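Local structure of lipid binding protein (Grifola frondosa, 5H0Q) at residues 146-151 and 180-185. The protein binds lipid and probably recognises membrane domains in which sphingomyelin and cholesterol occur together. Numbering follows the deposited sequence.
Sequences VEVRQS and GDVKAH
Val146 meets Ala184, and Val148 meets Val182 and Ala184, through apolar side chains, while a flat group of the outer strand, the Arg149 guanidinium, belongs to a side chain that leaves the backbone away from this seam. One face of it carries Glu147 OE1, displaced from the middle toward the margin, a long charge pairing at 3.9 Å from Arg149 NH2 with no N-H aimed at the oxygen. In its plane, Arg149 NH1 gives a nearly straight hydrogen bond to Val148 O (2.9 Å), approaching from above the carbonyl plane.

The seam illustrates how two sheets can join by small side chains. With CG1 anti to the backbone N (chi1 -171°), Val148 spreads its methyls over two partners: Val148 CG1 meets Val182 CG1 at 4.1 Å, and Val148 CG2 reaches Ala184 CB at 3.7 Å. Ala184 CB also lies 3.8 Å from Val146 CB, and Val146 packs on the backbone of Ala184 and His185.

The strands run nearly antiparallel (165°) but belong to different sheets. Leu126 and Ile128 of strand 126-134 extend the apolar packing, as do Tyr198 and Tyr200 of strand 193-201, while Ser175 and Ser177 of strand 174-179 hydrogen-bond the backbone N atoms of Val146 and Val148, tying edge strand 143-150 to the other sheet.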
ATOM      1  N   VAL A 146      -3.293  -6.832   4.986  1.00 26.42           N
ATOM      2  CA  VAL A 146      -1.959  -6.995   4.426  1.00 23.46           C
ATOM      3  C   VAL A 146      -1.462  -8.392   4.775  1.00 26.21           C
ATOM      4  O   VAL A 146      -1.780  -8.935   5.833  1.00 26.34           O
ATOM      5  CB  VAL A 146      -0.946  -5.935   4.910  1.00 24.33           C
ATOM      6  CG1 VAL A 146      -1.336  -4.570   4.393  1.00 28.47           C
ATOM      7  CG2 VAL A 146      -0.879  -5.936   6.428  1.00 24.18           C
ATOM      8  N   GLU A 147      -0.700  -8.973   3.859  1.00 24.10           N
ATOM      9  CA  GLU A 147       0.014 -10.230   4.115  1.00 26.42           C
ATOM     10  C   GLU A 147       1.371 -10.159   3.449  1.00 24.02           C
ATOM     11  O   GLU A 147       1.457  -9.799   2.272  1.00 24.29           O
ATOM     12  CB  GLU A 147      -0.735 -11.443   3.584  1.00 27.84           C
ATOM     13  CG  GLU A 147      -1.936 -11.807   4.413  1.00 35.71           C
ATOM     14  CD  GLU A 147      -2.611 -13.107   3.980  1.00 33.91           C
ATOM     15  OE1 GLU A 147      -2.154 -13.731   3.001  1.00 36.66           O
ATOM     16  OE2 GLU A 147      -3.630 -13.466   4.610  1.00 40.31           O
ATOM     17  N   VAL A 148       2.418 -10.513   4.190  1.00 24.42           N
ATOM     18  CA  VAL A 148       3.756 -10.662   3.633  1.00 23.67           C
ATOM     19  C   VAL A 148       4.007 -12.156   3.494  1.00 25.14           C
ATOM     20  O   VAL A 148       3.832 -12.895   4.458  1.00 26.70           O
ATOM     21  CB  VAL A 148       4.836 -10.019   4.520  1.00 24.39           C
ATOM     22  CG1 VAL A 148       6.178 -10.002   3.794  1.00 23.67           C
ATOM     23  CG2 VAL A 148       4.456  -8.606   4.936  1.00 23.38           C
ATOM     24  N   ARG A 149       4.385 -12.591   2.297  1.00 24.85           N
ATOM     25  CA  ARG A 149       4.640 -14.000   2.010  1.00 26.40           C
ATOM     26  C   ARG A 149       5.803 -14.123   1.031  1.00 25.85           C
ATOM     27  O   ARG A 149       6.326 -13.136   0.524  1.00 25.68           O
ATOM     28  CB  ARG A 149       3.392 -14.681   1.430  1.00 30.13           C
ATOM     29  CG  ARG A 149       2.215 -14.766   2.388  1.00 28.68           C
ATOM     30  CD  ARG A 149       2.475 -15.638   3.596  1.00 30.50           C
ATOM     31  NE  ARG A 149       1.257 -15.872   4.383  1.00 32.09           N
ATOM     32  CZ  ARG A 149       0.771 -15.060   5.322  1.00 34.17           C
ATOM     33  NH1 ARG A 149       1.404 -13.944   5.631  1.00 35.06           N
ATOM     34  NH2 ARG A 149      -0.345 -15.391   5.976  1.00 38.86           N
ATOM     35  N   GLN A 150       6.201 -15.373   0.769  1.00 29.61           N
ATOM     36  CA  GLN A 150       7.214 -15.624  -0.245  1.00 27.26           C
ATOM     37  C   GLN A 150       6.719 -15.137  -1.602  1.00 26.16           C
ATOM     38  O   GLN A 150       5.526 -15.199  -1.913  1.00 31.58           O
ATOM     39  CB  GLN A 150       7.552 -17.122  -0.321  1.00 37.10           C
ATOM     40  CG  GLN A 150       8.228 -17.657   0.912  1.00 56.66           C
ATOM     41  CD  GLN A 150       9.734 -17.521   0.848  1.00 74.02           C
ATOM     42  OE1 GLN A 150      10.302 -17.347  -0.225  1.00 60.74           O
ATOM     43  NE2 GLN A 150      10.387 -17.598   1.999  1.00 95.40           N
ATOM     44  N   SER A 151       7.660 -14.680  -2.426  1.00 30.15           N
ATOM     45  CA  SER A 151       7.347 -14.277  -3.791  1.00 30.46           C
ATOM     46  C   SER A 151       6.599 -15.384  -4.516  1.00 33.04           C
ATOM     47  O   SER A 151       6.930 -16.564  -4.385  1.00 33.38           O
ATOM     48  CB  SER A 151       8.632 -13.939  -4.548  1.00 42.86           C
ATOM     49  OG  SER A 151       8.347 -13.608  -5.896  1.00 41.06           O
ATOM     50  N   GLY A 180       9.823 -12.956   7.205  1.00 28.50           N
ATOM     51  CA  GLY A 180      11.235 -12.644   7.097  1.00 32.33           C
ATOM     52  C   GLY A 180      11.571 -11.388   7.873  1.00 29.19           C
ATOM     53  O   GLY A 180      11.206 -11.233   9.041  1.00 33.40           O
ATOM     54  N   ASP A 181      12.253 -10.454   7.212  1.00 25.84           N
ATOM     55  CA  ASP A 181      12.657  -9.205   7.841  1.00 27.14           C
ATOM     56  C   ASP A 181      11.635  -8.091   7.636  1.00 27.82           C
ATOM     57  O   ASP A 181      11.826  -6.997   8.185  1.00 30.28           O
ATOM     58  CB  ASP A 181      14.007  -8.725   7.278  1.00 25.47           C
ATOM     59  CG  ASP A 181      15.167  -9.656   7.616  1.00 31.95           C
ATOM     60  OD1 ASP A 181      15.230 -10.192   8.732  1.00 29.00           O
ATOM     61  OD2 ASP A 181      16.034  -9.828   6.739  1.00 32.97           O
ATOM     62  N   VAL A 182      10.592  -8.336   6.828  1.00 27.78           N
ATOM     63  CA  VAL A 182       9.687  -7.296   6.331  1.00 25.45           C
ATOM     64  C   VAL A 182       8.391  -7.300   7.124  1.00 26.88           C
ATOM     65  O   VAL A 182       7.847  -8.358   7.473  1.00 26.39           O
ATOM     66  CB  VAL A 182       9.405  -7.501   4.833  1.00 26.20           C
ATOM     67  CG1 VAL A 182       8.328  -6.523   4.327  1.00 30.08           C
ATOM     68  CG2 VAL A 182      10.676  -7.320   4.047  1.00 28.08           C
ATOM     69  N   LYS A 183       7.881  -6.101   7.378  1.00 26.59           N
ATOM     70  CA  LYS A 183       6.606  -5.882   8.024  1.00 28.20           C
ATOM     71  C   LYS A 183       5.706  -5.059   7.117  1.00 22.29           C
ATOM     72  O   LYS A 183       6.168  -4.213   6.331  1.00 22.66           O
ATOM     73  CB  LYS A 183       6.786  -5.154   9.350  1.00 28.02           C
ATOM     74  CG  LYS A 183       7.638  -5.880  10.362  1.00 58.33           C
ATOM     75  CD  LYS A 183       7.851  -5.046  11.615  1.00 93.53           C
ATOM     76  CE  LYS A 183       8.962  -4.022  11.431  1.00116.28           C
ATOM     77  NZ  LYS A 183      10.300  -4.668  11.316  1.00125.69           N
ATOM     78  N   ALA A 184       4.414  -5.319   7.229  1.00 26.83           N
ATOM     79  CA  ALA A 184       3.419  -4.550   6.518  1.00 23.34           C
ATOM     80  C   ALA A 184       2.321  -4.160   7.488  1.00 24.06           C
ATOM     81  O   ALA A 184       1.978  -4.925   8.397  1.00 25.66           O
ATOM     82  CB  ALA A 184       2.815  -5.322   5.360  1.00 25.61           C
ATOM     83  N   HIS A 185       1.757  -2.974   7.229  1.00 24.44           N
ATOM     84  CA  HIS A 185       0.666  -2.419   8.011  1.00 28.06           C
ATOM     85  C   HIS A 185      -0.316  -1.767   7.056  1.00 22.78           C
ATOM     86  O   HIS A 185       0.093  -1.053   6.138  1.00 24.62           O
ATOM     87  CB  HIS A 185       1.150  -1.376   9.026  1.00 34.92           C
ATOM     88  CG  HIS A 185       0.029  -0.747   9.804  1.00 27.56           C
ATOM     89  ND1 HIS A 185      -0.560  -1.373  10.874  1.00 31.71           N
ATOM     90  CD2 HIS A 185      -0.641   0.414   9.630  1.00 37.12           C
ATOM     91  CE1 HIS A 185      -1.529  -0.612  11.350  1.00 43.51           C
ATOM     92  NE2 HIS A 185      -1.597   0.478  10.613  1.00 37.51           N
TER